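Local coordinates for protein assemblin (Human herpesvirus 3, PDB 1VZV) that is a herpesviral serine protease that probably cleaves the capsid assembly protein during virion maturation and is active as a dimer, at residues I66-E78 with N178-L192. Residues are numbered along the deposited sequence; the frame is centred on the assembly and turned at random.
Sequences IVRCPQLHAVLFE and NKVWKVSEDKLAKVL
V75 pushes its two methyls between E185, L188 and L192 of the helix 185-197. CG1 meets the CD2 methyl of L188 at 3.5 Å and lies against the aliphatic part of E185, while CG2 reaches L192 CD1 at 3.5 Å. The same L192 CD1 also touches L76 CD1, so one leucine methyl is shared by neighbouring residues of helix 70-79. With CG anti to the backbone N (chi1 -160°), the branch of L188 points at helix 70-79, where CD2 rests on the Q71-L72 peptide, 3.4 Å from both Q71 C and L72 N. The axes of 70-78 and 185-192 meet at a signed crossing angle of -68°, and the V75, L76, L188 and L192 contacts lie at this crossing.

Ahead of the helices, the chain leaving strand 61-67 runs beside the loop 178-184. The amide of W181 donates to the carbonyl of R68, although the position of that oxygen is less certain. I66 CG2 approaches the far end of the indole, 3.9 Å from W181 CH2, the two side chains crossing nearly at right angles. N178 CA sits 3.7 Å above one face of the R68 guanidinium, offset toward the rim. C69 N-caps helix 70-79 through a weak bond, L72 N to C69 SG 3.4 Å.

E78 OE1 lies 3.9 Å from E185 OE2, a like-charge approach that the salt bridge from E78 OE1 to K190 of the second subunit probably offsets; L192 packs on L193 of that subunit. Helix 70-79, following an inner strand of the herpesvirus protease's β-barrel core, thus packs on helix 185-197, and both helices contribute residues to the dimer interface.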
loop_
_atom_site.group_PDB
_atom_site.type_symbol
_atom_site.label_atom_id
_atom_site.label_comp_id
_atom_site.label_asym_id
_atom_site.label_seq_id
_atom_site.Cartn_x
_atom_site.Cartn_y
_atom_site.Cartn_z
ATOM N N ILE A 66 21.430 -8.259 -7.709
ATOM C CA ILE A 66 21.402 -8.893 -6.415
ATOM C C ILE A 66 20.832 -7.917 -5.364
ATOM O O ILE A 66 21.108 -6.707 -5.387
ATOM C CB ILE A 66 22.793 -9.484 -6.035
ATOM C CG1 ILE A 66 22.668 -10.403 -4.827
ATOM C CG2 ILE A 66 23.801 -8.397 -5.749
ATOM C CD1 ILE A 66 23.851 -11.289 -4.646
ATOM N N VAL A 67 19.901 -8.434 -4.566
ATOM C CA VAL A 67 19.263 -7.685 -3.494
ATOM C C VAL A 67 19.577 -8.493 -2.230
ATOM O O VAL A 67 18.976 -9.528 -1.941
ATOM C CB VAL A 67 17.720 -7.492 -3.746
ATOM C CG1 VAL A 67 17.032 -6.844 -2.543
ATOM C CG2 VAL A 67 17.504 -6.629 -4.987
ATOM N N ARG A 68 20.636 -8.069 -1.565
ATOM C CA ARG A 68 21.096 -8.696 -0.346
ATOM C C ARG A 68 21.116 -7.590 0.716
ATOM O O ARG A 68 22.106 -6.873 0.855
ATOM C CB ARG A 68 22.500 -9.263 -0.576
ATOM C CG ARG A 68 23.123 -9.994 0.607
ATOM C CD ARG A 68 24.568 -10.380 0.266
ATOM N NE ARG A 68 24.645 -11.509 -0.655
ATOM C CZ ARG A 68 25.032 -12.734 -0.290
ATOM N NH1 ARG A 68 25.480 -12.947 0.953
ATOM N NH2 ARG A 68 25.044 -13.735 -1.185
ATOM N N CYS A 69 19.979 -7.401 1.388
ATOM C CA CYS A 69 19.819 -6.389 2.444
ATOM C C CYS A 69 19.071 -7.071 3.588
ATOM O O CYS A 69 17.893 -7.381 3.484
ATOM C CB CYS A 69 19.036 -5.155 1.927
ATOM S SG CYS A 69 18.481 -3.996 3.236
ATOM N N PRO A 70 19.757 -7.349 4.690
ATOM C CA PRO A 70 19.033 -8.009 5.772
ATOM C C PRO A 70 17.842 -7.237 6.293
ATOM O O PRO A 70 16.830 -7.844 6.630
ATOM C CB PRO A 70 20.108 -8.213 6.847
ATOM C CG PRO A 70 21.048 -7.075 6.621
ATOM C CD PRO A 70 21.138 -7.034 5.084
ATOM N N GLN A 71 17.919 -5.913 6.314
ATOM C CA GLN A 71 16.794 -5.140 6.833
ATOM C C GLN A 71 15.531 -5.219 5.969
ATOM O O GLN A 71 14.415 -5.286 6.496
ATOM C CB GLN A 71 17.191 -3.682 7.084
ATOM C CG GLN A 71 18.181 -3.476 8.239
ATOM C CD GLN A 71 19.556 -4.016 7.925
ATOM O OE1 GLN A 71 19.979 -4.013 6.770
ATOM N NE2 GLN A 71 20.246 -4.520 8.934
ATOM N N LEU A 72 15.712 -5.270 4.648
ATOM C CA LEU A 72 14.586 -5.345 3.725
ATOM C C LEU A 72 13.635 -6.485 4.046
ATOM O O LEU A 72 12.443 -6.336 3.861
ATOM C CB LEU A 72 15.081 -5.438 2.290
ATOM C CG LEU A 72 14.153 -5.304 1.078
ATOM C CD1 LEU A 72 13.863 -6.676 0.491
ATOM C CD2 LEU A 72 12.893 -4.536 1.400
ATOM N N HIS A 73 14.143 -7.610 4.551
ATOM C CA HIS A 73 13.279 -8.745 4.904
ATOM C C HIS A 73 12.700 -8.583 6.306
ATOM O O HIS A 73 11.565 -8.989 6.573
ATOM C CB HIS A 73 14.022 -10.071 4.880
ATOM C CG HIS A 73 14.670 -10.393 3.575
ATOM N ND1 HIS A 73 15.108 -11.665 3.264
ATOM C CD2 HIS A 73 15.048 -9.600 2.544
ATOM C CE1 HIS A 73 15.742 -11.639 2.105
ATOM N NE2 HIS A 73 15.719 -10.399 1.648
ATOM N N ALA A 74 13.484 -8.021 7.211
ATOM C CA ALA A 74 13.024 -7.857 8.570
ATOM C C ALA A 74 11.810 -6.950 8.730
ATOM O O ALA A 74 10.853 -7.349 9.382
ATOM C CB ALA A 74 14.149 -7.386 9.444
ATOM N N VAL A 75 11.822 -5.766 8.101
ATOM C CA VAL A 75 10.711 -4.793 8.222
ATOM C C VAL A 75 9.373 -5.254 7.613
ATOM O O VAL A 75 8.293 -4.947 8.140
ATOM C CB VAL A 75 11.095 -3.316 7.721
ATOM C CG1 VAL A 75 12.595 -3.149 7.590
ATOM C CG2 VAL A 75 10.364 -2.926 6.428
ATOM N N LEU A 76 9.480 -5.992 6.512
ATOM C CA LEU A 76 8.360 -6.549 5.776
ATOM C C LEU A 76 7.767 -7.665 6.632
ATOM O O LEU A 76 6.587 -7.673 6.932
ATOM C CB LEU A 76 8.889 -7.085 4.443
ATOM C CG LEU A 76 8.284 -6.629 3.115
ATOM C CD1 LEU A 76 7.759 -5.243 3.218
ATOM C CD2 LEU A 76 9.318 -6.717 2.012
ATOM N N PHE A 77 8.608 -8.589 7.067
ATOM C CA PHE A 77 8.174 -9.692 7.914
ATOM C C PHE A 77 7.382 -9.164 9.117
ATOM O O PHE A 77 6.395 -9.759 9.564
ATOM C CB PHE A 77 9.397 -10.451 8.410
ATOM C CG PHE A 77 9.777 -11.621 7.563
ATOM C CD1 PHE A 77 8.891 -12.148 6.633
ATOM C CD2 PHE A 77 11.013 -12.229 7.731
ATOM C CE1 PHE A 77 9.232 -13.265 5.886
ATOM C CE2 PHE A 77 11.361 -13.339 6.996
ATOM C CZ PHE A 77 10.472 -13.864 6.070
ATOM N N GLU A 78 7.875 -8.072 9.676
ATOM C CA GLU A 78 7.237 -7.441 10.793
ATOM C C GLU A 78 5.884 -6.952 10.328
ATOM O O GLU A 78 4.898 -7.250 10.967
ATOM C CB GLU A 78 8.080 -6.276 11.245
ATOM C CG GLU A 78 7.638 -5.613 12.518
ATOM C CD GLU A 78 8.612 -4.505 12.951
ATOM O OE1 GLU A 78 9.075 -3.720 12.066
ATOM O OE2 GLU A 78 8.915 -4.430 14.173
ATOM N N ASN A 178 28.704 -11.170 -1.671
ATOM C CA ASN A 178 28.653 -11.319 -0.202
ATOM C C ASN A 178 28.102 -10.004 0.414
ATOM O O ASN A 178 27.411 -10.004 1.462
ATOM C CB ASN A 178 30.073 -11.577 0.363
ATOM C CG ASN A 178 30.444 -10.612 1.537
ATOM O OD1 ASN A 178 30.748 -9.419 1.321
ATOM N ND2 ASN A 178 30.371 -11.124 2.777
ATOM N N LYS A 179 28.576 -8.904 -0.168
ATOM C CA LYS A 179 28.220 -7.546 0.190
ATOM C C LYS A 179 26.800 -7.488 0.749
ATOM O O LYS A 179 25.876 -7.823 0.033
ATOM C CB LYS A 179 28.241 -6.750 -1.109
ATOM C CG LYS A 179 28.912 -5.427 -1.086
ATOM C CD LYS A 179 28.971 -4.929 -2.510
ATOM C CE LYS A 179 29.805 -3.653 -2.635
ATOM N NZ LYS A 179 30.437 -3.498 -4.002
ATOM N N VAL A 180 26.609 -7.146 2.017
ATOM C CA VAL A 180 25.242 -7.037 2.519
ATOM C C VAL A 180 24.852 -5.550 2.689
ATOM O O VAL A 180 25.493 -4.792 3.428
ATOM C CB VAL A 180 24.954 -7.907 3.807
ATOM C CG1 VAL A 180 25.606 -9.276 3.690
ATOM C CG2 VAL A 180 25.371 -7.215 5.082
ATOM N N TRP A 181 23.878 -5.112 1.896
ATOM C CA TRP A 181 23.398 -3.742 1.945
ATOM C C TRP A 181 22.572 -3.492 3.197
ATOM O O TRP A 181 21.563 -4.150 3.451
ATOM C CB TRP A 181 22.595 -3.419 0.687
ATOM C CG TRP A 181 23.471 -3.362 -0.513
ATOM C CD1 TRP A 181 24.035 -2.242 -1.067
ATOM C CD2 TRP A 181 23.992 -4.478 -1.250
ATOM N NE1 TRP A 181 24.890 -2.595 -2.089
ATOM C CE2 TRP A 181 24.883 -3.962 -2.222
ATOM C CE3 TRP A 181 23.795 -5.862 -1.185
ATOM C CZ2 TRP A 181 25.580 -4.789 -3.116
ATOM C CZ3 TRP A 181 24.484 -6.682 -2.077
ATOM C CH2 TRP A 181 25.366 -6.142 -3.027
ATOM N N LYS A 182 23.042 -2.569 4.015
ATOM C CA LYS A 182 22.338 -2.246 5.233
ATOM C C LYS A 182 21.667 -0.896 5.133
ATOM O O LYS A 182 22.329 0.090 4.772
ATOM C CB LYS A 182 23.302 -2.239 6.409
ATOM C CG LYS A 182 23.683 -3.624 6.847
ATOM C CD LYS A 182 24.727 -3.592 7.937
ATOM C CE LYS A 182 24.765 -4.925 8.669
ATOM N NZ LYS A 182 23.530 -5.135 9.501
ATOM N N VAL A 183 20.344 -0.872 5.339
ATOM C CA VAL A 183 19.553 0.367 5.358
ATOM C C VAL A 183 18.997 0.272 6.773
ATOM O O VAL A 183 19.273 -0.692 7.466
ATOM C CB VAL A 183 18.428 0.412 4.270
ATOM C CG1 VAL A 183 17.602 1.642 4.434
ATOM C CG2 VAL A 183 19.025 0.457 2.875
ATOM N N SER A 184 18.205 1.223 7.220
ATOM C CA SER A 184 17.733 1.167 8.593
ATOM C C SER A 184 16.231 1.083 8.758
ATOM O O SER A 184 15.538 2.049 8.490
ATOM C CB SER A 184 18.251 2.400 9.331
ATOM O OG SER A 184 19.406 2.923 8.668
ATOM N N GLU A 185 15.752 -0.048 9.261
ATOM C CA GLU A 185 14.329 -0.308 9.507
ATOM C C GLU A 185 13.431 0.939 9.586
ATOM O O GLU A 185 12.420 1.024 8.881
ATOM C CB GLU A 185 14.183 -1.122 10.797
ATOM C CG GLU A 185 13.205 -2.270 10.734
ATOM C CD GLU A 185 13.737 -3.544 11.428
ATOM O OE1 GLU A 185 14.968 -3.627 11.690
ATOM O OE2 GLU A 185 12.920 -4.470 11.711
ATOM N N ASP A 186 13.832 1.916 10.405
ATOM C CA ASP A 186 13.072 3.157 10.597
ATOM C C ASP A 186 12.852 3.942 9.323
ATOM O O ASP A 186 11.781 4.497 9.146
ATOM C CB ASP A 186 13.730 4.059 11.653
ATOM C CG ASP A 186 13.382 3.651 13.096
ATOM O OD1 ASP A 186 12.293 3.043 13.288
ATOM O OD2 ASP A 186 14.183 3.961 14.038
ATOM N N LYS A 187 13.873 4.022 8.468
ATOM C CA LYS A 187 13.788 4.736 7.176
ATOM C C LYS A 187 13.315 3.814 6.043
ATOM O O LYS A 187 12.782 4.254 5.014
ATOM C CB LYS A 187 15.141 5.329 6.794
ATOM C CG LYS A 187 16.054 4.379 6.082
ATOM C CD LYS A 187 16.353 4.919 4.719
ATOM C CE LYS A 187 16.975 6.314 4.801
ATOM N NZ LYS A 187 18.296 6.349 5.507
ATOM N N LEU A 188 13.535 2.523 6.250
ATOM C CA LEU A 188 13.146 1.517 5.297
ATOM C C LEU A 188 11.636 1.436 5.351
ATOM O O LEU A 188 10.999 1.381 4.309
ATOM C CB LEU A 188 13.778 0.180 5.668
ATOM C CG LEU A 188 13.880 -0.871 4.562
ATOM C CD1 LEU A 188 14.493 -0.271 3.302
ATOM C CD2 LEU A 188 14.699 -2.043 5.059
ATOM N N ALA A 189 11.069 1.515 6.555
ATOM C CA ALA A 189 9.618 1.449 6.740
ATOM C C ALA A 189 8.916 2.689 6.188
ATOM O O ALA A 189 7.707 2.683 5.941
ATOM C CB ALA A 189 9.280 1.257 8.191
ATOM N N LYS A 190 9.702 3.741 5.973
ATOM C CA LYS A 190 9.203 4.998 5.425
ATOM C C LYS A 190 9.306 4.960 3.906
ATOM O O LYS A 190 8.433 5.457 3.213
ATOM C CB LYS A 190 9.989 6.202 5.987
ATOM C CG LYS A 190 9.641 6.571 7.438
ATOM C CD LYS A 190 10.537 7.664 8.006
ATOM C CE LYS A 190 10.185 7.947 9.490
ATOM N NZ LYS A 190 8.968 8.833 9.738
ATOM N N VAL A 191 10.380 4.399 3.371
ATOM C CA VAL A 191 10.457 4.336 1.927
ATOM C C VAL A 191 9.392 3.348 1.444
ATOM O O VAL A 191 8.728 3.589 0.448
ATOM C CB VAL A 191 11.840 3.878 1.410
ATOM C CG1 VAL A 191 11.894 4.008 -0.106
ATOM C CG2 VAL A 191 12.948 4.678 2.037
ATOM N N LEU A 192 9.214 2.250 2.174
ATOM C CA LEU A 192 8.240 1.225 1.803
ATOM C C LEU A 192 6.823 1.690 2.050
ATOM O O LEU A 192 5.897 1.175 1.445
ATOM C CB LEU A 192 8.518 -0.108 2.508
ATOM C CG LEU A 192 9.806 -0.886 2.199
ATOM C CD1 LEU A 192 9.839 -2.153 3.023
ATOM C CD2 LEU A 192 9.895 -1.232 0.749
#